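Local coordinates for 4-hydroxy-tetrahydrodipicolinate synthase (Methylacidiphilum fumariolicum SolV, PDB 6T3T), which probably catalyses the condensation of pyruvate with aspartate beta-semialdehyde to 4-hydroxy-tetrahydrodipicolinate, a step of lysine biosynthesis, at residues 51-54 and 55-59; 84-87 and 88-92; 116-119 and 120-124. One frame throughout, in Å; residues are numbered along the deposited sequence.

Contact 1: 51-54 and 55-59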
loop_
_atom_site.group_PDB
_atom_site.type_symbol
_atom_site.label_atom_id
_atom_site.label_comp_id
_atom_site.label_asym_id
_atom_site.label_seq_id
_atom_site.Cartn_x
_atom_site.Cartn_y
_atom_site.Cartn_z
ATOM N N LEU A 51 26.439 14.958 4.747
ATOM C CA LEU A 51 27.322 16.121 4.775
ATOM C C LEU A 51 27.307 16.725 6.177
ATOM O O LEU A 51 26.252 16.785 6.812
ATOM C CB LEU A 51 26.880 17.189 3.773
ATOM C CG LEU A 51 26.520 16.821 2.339
ATOM C CD1 LEU A 51 25.920 18.035 1.674
ATOM C CD2 LEU A 51 27.728 16.325 1.574
ATOM N N SER A 52 28.467 17.187 6.647
ATOM C CA SER A 52 28.474 18.007 7.850
ATOM C C SER A 52 27.792 19.351 7.561
ATOM O O SER A 52 27.564 19.726 6.404
ATOM C CB SER A 52 29.893 18.260 8.331
ATOM O OG SER A 52 30.532 19.164 7.443
ATOM N N TYR A 53 27.491 20.104 8.618
ATOM C CA TYR A 53 26.857 21.407 8.404
ATOM C C TYR A 53 27.717 22.299 7.508
ATOM O O TYR A 53 27.239 22.937 6.561
ATOM C CB TYR A 53 26.601 22.079 9.766
ATOM C CG TYR A 53 26.085 23.497 9.648
ATOM C CD1 TYR A 53 24.734 23.749 9.538
ATOM C CD2 TYR A 53 26.961 24.579 9.609
ATOM C CE1 TYR A 53 24.262 25.035 9.392
ATOM C CE2 TYR A 53 26.504 25.866 9.464
ATOM C CZ TYR A 53 25.148 26.088 9.358
ATOM O OH TYR A 53 24.668 27.368 9.221
ATOM N N GLU A 54 28.994 22.379 7.827
ATOM C CA GLU A 54 29.962 23.187 7.083
ATOM C C GLU A 54 30.246 22.631 5.692
ATOM O O GLU A 54 30.462 23.406 4.758
ATOM C CB GLU A 54 31.083 23.405 8.072
ATOM C CG GLU A 54 29.980 23.871 9.066
ATOM C CD GLU A 54 30.068 23.725 10.552
ATOM O OE1 GLU A 54 30.181 22.492 10.877
ATOM O OE2 GLU A 54 29.804 24.709 11.325
ATOM N N GLU A 55 30.204 21.313 5.513
ATOM C CA GLU A 55 30.206 20.810 4.151
ATOM C C GLU A 55 28.937 21.247 3.415
ATOM O O GLU A 55 29.006 21.642 2.251
ATOM C CB GLU A 55 30.336 19.292 4.141
ATOM C CG GLU A 55 31.762 18.836 4.223
ATOM C CD GLU A 55 31.870 17.359 4.446
ATOM O OE1 GLU A 55 31.013 16.798 5.148
ATOM O OE2 GLU A 55 32.803 16.749 3.900
ATOM N N HIS A 56 27.774 21.200 4.083
ATOM C CA HIS A 56 26.515 21.666 3.491
ATOM C C HIS A 56 26.624 23.119 3.031
ATOM O O HIS A 56 26.218 23.475 1.921
ATOM C CB HIS A 56 25.378 21.531 4.507
ATOM C CG HIS A 56 24.002 21.601 3.911
ATOM N ND1 HIS A 56 23.082 20.578 4.043
ATOM C CD2 HIS A 56 23.382 22.572 3.195
ATOM C CE1 HIS A 56 21.956 20.921 3.437
ATOM N NE2 HIS A 56 22.114 22.124 2.913
ATOM N N ILE A 57 27.169 23.972 3.893
ATOM C CA ILE A 57 27.324 25.379 3.557
ATOM C C ILE A 57 28.329 25.540 2.430
ATOM O O ILE A 57 28.105 26.316 1.498
ATOM C CB ILE A 57 27.746 26.180 4.808
ATOM C CG1 ILE A 57 26.694 26.037 5.907
ATOM C CG2 ILE A 57 27.946 27.644 4.461
ATOM C CD1 ILE A 57 25.295 26.228 5.418
ATOM N N GLU A 58 29.428 24.780 2.471
ATOM C CA GLU A 58 30.488 24.930 1.472
ATOM C C GLU A 58 30.052 24.495 0.072
ATOM O O GLU A 58 30.452 25.113 -0.921
ATOM C CB GLU A 58 31.728 24.145 1.891
ATOM C CG GLU A 58 32.944 24.440 1.027
ATOM C CD GLU A 58 33.396 25.905 1.118
ATOM O OE1 GLU A 58 33.083 26.587 2.127
ATOM O OE2 GLU A 58 34.074 26.372 0.179
ATOM N N LEU A 59 29.273 23.423 -0.041
ATOM C CA LEU A 59 28.814 23.005 -1.365
ATOM C C LEU A 59 27.918 24.066 -1.979
ATOM O O LEU A 59 28.042 24.382 -3.174
ATOM C CB LEU A 59 28.064 21.672 -1.275
ATOM C CG LEU A 59 28.880 20.389 -1.473
ATOM C CD1 LEU A 59 28.218 19.229 -0.756
ATOM C CD2 LEU A 59 29.078 20.051 -2.969
HETATM O O HOH W 1 23.483 18.549 5.646
#
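The Tyr53 ring has one face overlapped by Ile57, a turn further along helix 53-67. Ile57 CG1 stands 4.0 Å from the centroid of the Tyr53 ring and 27° off its normal, which makes this a CH-pi contact over the face but displaced toward the CE2 rim. CG of Tyr53 lies anti to the backbone N (chi1 174°), a torsion that swings the ring along the helix flank toward Ile57, although its CB points away from 55-59. Helix 82-95 adds the next layer, with Leu88 and Glu91 against Tyr53 and Ile95 against Ile57.

At the helix start the evidence is polar. Ser52 OG accepts from Glu55 N at 2.9 Å, and in return Ser52 N donates to Glu55 OE1 at 3.0 Å, in a nearly straight bond (172°) that uses the anti lone pair of the carboxylate oxygen. With CG beside its own backbone N, the extended Glu55 chain reaches back so that OE1 meets the serine amide. That oxygen also carries a salt bridge to Arg268, which fixes the carboxylate from outside the turn. Behind the cap, His56 N donates to Ser52 O at 2.8 Å, the first turn of regular helix bonding.

On the inner side Leu51 packs its CD1 against Leu59 CD1 at 3.6 Å, the two side chains crossing at about a right angle, and Val42 touches both. The buried His56 ring is gripped at two nitrogens: ND1 lies 2.6 Å from a water in the ring plane, which also makes a weak bond to Leu51 O, and NE2 is bonded to Gly76 O.

Such reciprocal serine and glutamate bonds define a capping box, here at the N-terminus of the helix joining strands 38-40 and 72-76 of the TIM barrel.

Contact 2: 84-87 and 88-92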
loop_
_atom_site.group_PDB
_atom_site.type_symbol
_atom_site.label_atom_id
_atom_site.label_comp_id
_atom_site.label_asym_id
_atom_site.label_seq_id
_atom_site.Cartn_x
_atom_site.Cartn_y
_atom_site.Cartn_z
ATOM N N GLU A 84 16.178 24.271 12.311
ATOM C CA GLU A 84 17.359 24.018 11.488
ATOM C C GLU A 84 17.125 24.402 10.035
ATOM O O GLU A 84 18.066 24.833 9.353
ATOM C CB GLU A 84 17.810 22.568 11.559
ATOM C CG GLU A 84 19.151 22.420 10.851
ATOM C CD GLU A 84 19.659 20.983 10.745
ATOM O OE1 GLU A 84 18.856 20.033 10.874
ATOM O OE2 GLU A 84 20.891 20.810 10.550
ATOM N N ALA A 85 15.896 24.202 9.530
ATOM C CA ALA A 85 15.575 24.626 8.170
ATOM C C ALA A 85 15.656 26.145 8.043
ATOM O O ALA A 85 16.131 26.669 7.033
ATOM C CB ALA A 85 14.182 24.116 7.764
ATOM N N ILE A 86 15.181 26.866 9.053
ATOM C CA ILE A 86 15.296 28.323 9.049
ATOM C C ILE A 86 16.761 28.734 9.004
ATOM O O ILE A 86 17.170 29.573 8.192
ATOM C CB ILE A 86 14.575 28.907 10.277
ATOM C CG1 ILE A 86 13.060 28.860 10.070
ATOM C CG2 ILE A 86 15.097 30.328 10.609
ATOM C CD1 ILE A 86 12.273 29.199 11.348
ATOM N N HIS A 87 17.585 28.098 9.832
ATOM C CA HIS A 87 18.999 28.457 9.884
ATOM C C HIS A 87 19.678 28.171 8.558
ATOM O O HIS A 87 20.368 29.035 8.009
ATOM C CB HIS A 87 19.691 27.706 11.028
ATOM C CG HIS A 87 21.160 27.990 11.142
ATOM N ND1 HIS A 87 21.656 29.203 11.577
ATOM C CD2 HIS A 87 22.243 27.219 10.873
ATOM C CE1 HIS A 87 22.977 29.165 11.570
ATOM N NE2 HIS A 87 23.358 27.975 11.143
ATOM N N LEU A 88 19.441 26.977 7.999
ATOM C CA LEU A 88 19.990 26.620 6.689
ATOM C C LEU A 88 19.506 27.578 5.612
ATOM O O LEU A 88 20.287 28.003 4.752
ATOM C CB LEU A 88 19.577 25.183 6.304
ATOM C CG LEU A 88 20.363 24.079 7.006
ATOM C CD1 LEU A 88 19.763 22.673 6.734
ATOM C CD2 LEU A 88 21.852 24.177 6.627
ATOM N N THR A 89 18.228 27.944 5.641
ATOM C CA THR A 89 17.737 28.854 4.610
ATOM C C THR A 89 18.384 30.225 4.734
ATOM O O THR A 89 18.758 30.840 3.730
ATOM C CB THR A 89 16.219 28.967 4.681
ATOM O OG1 THR A 89 15.653 27.665 4.481
ATOM C CG2 THR A 89 15.707 29.924 3.597
ATOM N N LYS A 90 18.557 30.715 5.959
ATOM C CA LYS A 90 19.182 32.021 6.103
ATOM C C LYS A 90 20.623 31.980 5.634
ATOM O O LYS A 90 21.099 32.923 4.995
ATOM C CB LYS A 90 19.081 32.481 7.544
ATOM C CG LYS A 90 17.682 33.015 7.863
ATOM C CD LYS A 90 17.405 32.990 9.357
ATOM C CE LYS A 90 16.151 33.753 9.689
ATOM N NZ LYS A 90 16.445 34.812 10.694
ATOM N N GLU A 91 21.322 30.878 5.899
ATOM C CA GLU A 91 22.689 30.778 5.415
ATOM C C GLU A 91 22.743 30.799 3.897
ATOM O O GLU A 91 23.621 31.451 3.310
ATOM C CB GLU A 91 23.358 29.529 5.974
ATOM C CG GLU A 91 23.568 29.620 7.467
ATOM C CD GLU A 91 24.431 30.817 7.856
ATOM O OE1 GLU A 91 25.459 31.058 7.185
ATOM O OE2 GLU A 91 24.065 31.528 8.828
ATOM N N ALA A 92 21.791 30.131 3.239
ATOM C CA ALA A 92 21.766 30.154 1.778
ATOM C C ALA A 92 21.496 31.554 1.261
ATOM O O ALA A 92 22.034 31.960 0.222
ATOM C CB ALA A 92 20.707 29.184 1.244
#
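Thr89 turns its hydroxyl back on Ala85: OG1 donates to Ala85 O at 2.8 Å, and Thr89 N donates to the same Ala85 O, also at 2.8 Å. The two donors arrive from opposite faces of the carbonyl plane, so one buried oxygen is gripped twice. The chi1 of -60° sets OG1 beside the backbone N, where it can follow the amide to this acceptor, and OG1 is also bonded to Thr77. A valine here would probably leave Ala85 O with the amide alone and the Thr77 hydroxyl without its mate.

Further round helix 82-95, Glu91 CG lies over a face of the His87 imidazole, 4.2 Å from the ring centroid and 18° off its normal, a CH-pi contact. The carboxylate and ring planes are 39° apart, with His87 NE2 and Glu91 OE2 4.3 Å from each other, not in contact. On another flank Ile86 CG2 rests 3.7 Å from Lys90 CE, the two chains running side by side.

Side-chain hydrogen bonding across the turn thus sits at Thr89, on the buried side facing strand 99-103, whereas the Ile86-Lys90 and His87-Glu91 side chains meet through carbon, with helix backbone bonds beneath; Glu91 may weakly favour a protonated imidazole.

Contact 3: 116-119 and 120-124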
loop_
_atom_site.group_PDB
_atom_site.type_symbol
_atom_site.label_atom_id
_atom_site.label_comp_id
_atom_site.label_asym_id
_atom_site.label_seq_id
_atom_site.Cartn_x
_atom_site.Cartn_y
_atom_site.Cartn_z
ATOM N N PHE A 116 1.863 22.967 7.571
ATOM C CA PHE A 116 1.515 24.362 7.332
ATOM C C PHE A 116 2.319 25.302 8.232
ATOM O O PHE A 116 2.895 26.288 7.758
ATOM C CB PHE A 116 0.008 24.567 7.533
ATOM C CG PHE A 116 -0.417 25.993 7.369
ATOM C CD1 PHE A 116 -0.628 26.528 6.103
ATOM C CD2 PHE A 116 -0.558 26.823 8.469
ATOM C CE1 PHE A 116 -0.994 27.856 5.947
ATOM C CE2 PHE A 116 -0.930 28.149 8.307
ATOM C CZ PHE A 116 -1.147 28.662 7.048
ATOM N N ARG A 117 2.376 25.012 9.536
ATOM C CA ARG A 117 3.185 25.839 10.438
ATOM C C ARG A 117 4.670 25.759 10.107
ATOM O O ARG A 117 5.383 26.763 10.204
ATOM C CB ARG A 117 2.959 25.425 11.883
ATOM C CG ARG A 117 1.551 25.666 12.371
ATOM C CD ARG A 117 1.398 25.207 13.801
ATOM N NE ARG A 117 -0.012 25.153 14.199
ATOM C CZ ARG A 117 -0.680 26.184 14.695
ATOM N NH1 ARG A 117 -0.064 27.347 14.867
ATOM N NH2 ARG A 117 -1.958 26.060 15.017
ATOM N N HIS A 118 5.161 24.570 9.738
ATOM C CA HIS A 118 6.577 24.410 9.418
ATOM C C HIS A 118 6.957 25.275 8.221
ATOM O O HIS A 118 7.887 26.090 8.281
ATOM C CB HIS A 118 6.873 22.936 9.137
ATOM C CG HIS A 118 8.236 22.661 8.591
ATOM N ND1 HIS A 118 9.337 22.486 9.403
ATOM C CD2 HIS A 118 8.669 22.469 7.320
ATOM C CE1 HIS A 118 10.390 22.210 8.653
ATOM N NE2 HIS A 118 10.010 22.186 7.386
ATOM N N PHE A 119 6.253 25.094 7.113
ATOM C CA PHE A 119 6.607 25.833 5.908
ATOM C C PHE A 119 6.295 27.322 6.062
ATOM O O PHE A 119 7.099 28.164 5.639
ATOM C CB PHE A 119 5.901 25.228 4.686
ATOM C CG PHE A 119 6.477 23.877 4.241
ATOM C CD1 PHE A 119 7.780 23.786 3.765
ATOM C CD2 PHE A 119 5.709 22.721 4.274
ATOM C CE1 PHE A 119 8.316 22.563 3.349
ATOM C CE2 PHE A 119 6.244 21.476 3.850
ATOM C CZ PHE A 119 7.558 21.409 3.413
ATOM N N SER A 120 5.191 27.677 6.748
ATOM C CA SER A 120 4.894 29.101 6.944
ATOM C C SER A 120 5.985 29.793 7.753
ATOM O O SER A 120 6.380 30.918 7.429
ATOM C CB SER A 120 3.550 29.306 7.629
ATOM O OG SER A 120 2.493 28.816 6.834
ATOM N N ALA A 121 6.482 29.140 8.796
ATOM C CA ALA A 121 7.519 29.744 9.618
ATOM C C ALA A 121 8.793 29.977 8.817
ATOM O O ALA A 121 9.437 31.010 8.980
ATOM C CB ALA A 121 7.806 28.868 10.836
ATOM N N ILE A 122 9.172 29.018 7.950
ATOM C CA ILE A 122 10.366 29.173 7.113
ATOM C C ILE A 122 10.149 30.268 6.076
ATOM O O ILE A 122 11.010 31.130 5.870
ATOM C CB ILE A 122 10.749 27.847 6.426
ATOM C CG1 ILE A 122 10.978 26.729 7.448
ATOM C CG2 ILE A 122 12.011 28.064 5.532
ATOM C CD1 ILE A 122 10.886 25.296 6.850
ATOM N N ALA A 123 8.985 30.258 5.419
ATOM C CA ALA A 123 8.691 31.296 4.440
ATOM C C ALA A 123 8.765 32.690 5.061
ATOM O O ALA A 123 9.321 33.620 4.458
ATOM C CB ALA A 123 7.309 31.057 3.837
ATOM N N ALA A 124 8.210 32.851 6.265
ATOM C CA ALA A 124 8.220 34.150 6.938
ATOM C C ALA A 124 9.620 34.602 7.333
ATOM O O ALA A 124 9.845 35.802 7.545
ATOM C CB ALA A 124 7.340 34.095 8.182
#
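Within helix 112-125, the link between strands 99-103 and 130-134 of the TIM barrel, Phe116 and Ser120 meet through both backbone and side chain. Ser120 OG donates to Phe116 O at 2.7 Å, and Ser120 N donates to that same Phe116 O at 2.9 Å. The hydroxyl sits above the carbonyl plane, 36° out of it, and the amide comes from the opposite face. The same OG lies over the centre of one face of the Phe116 ring, 3.6 Å above its plane. A chi1 of 177° at Phe116 carries its ring alongside the helix to this position. Asn155 provides a further bond to the serine hydroxyl, and Arg150 makes a cation-pi contact with the Phe116 ring.

Ile122 meets His118 on another flank. Its CD1 is 3.6 Å from the centroid of the His118 ring, 25° off the normal, and is shifted toward the NE2 rim; NE2 itself is 3.3 Å from CD1. This is a CH-pi contact made by the end of the isoleucine chain. The imidazole has its rotation restrained by the hydrogen bond between ND1 and Thr82 and by Phe119, whose ring has His118 CD2 over its centre, 3.8 Å above the plane. Pro270 of a second subunit also packs on His118, placing this flank at a subunit interface.

The two flanks therefore differ in chemistry: on one, a carbonyl oxygen accepts from both the amide and the hydroxyl of Ser120, whose oxygen also lies over the Phe116 ring; on the other, a buried imidazole meets aliphatic carbon with its face while its ND1 is engaged by a threonine.

In the fold
The three contacts lie on successive outer helices of the barrel, 53-67, 82-95 and 112-125. Contact 2 is the middle member, its centre 12 Å from each of the others, while contacts 1 and 3 do not touch. Tyr53 CE1 reaches Leu88 CD2 at 3.8 Å between contacts 1 and 2; Ala85 CB meets Ile122 CD1 at 3.6 Å between contacts 2 and 3. Contact 3 comes closest to the predicted active site: the Phe119 side chain is about 7 Å from that of Tyr133, the probable proton donor/acceptor, and about 10 Å from that of Lys162, the probable Schiff-base lysine. His56 of contact 1 is about 10 Å, side chain to side chain, from Thr44, a predicted proton-relay member.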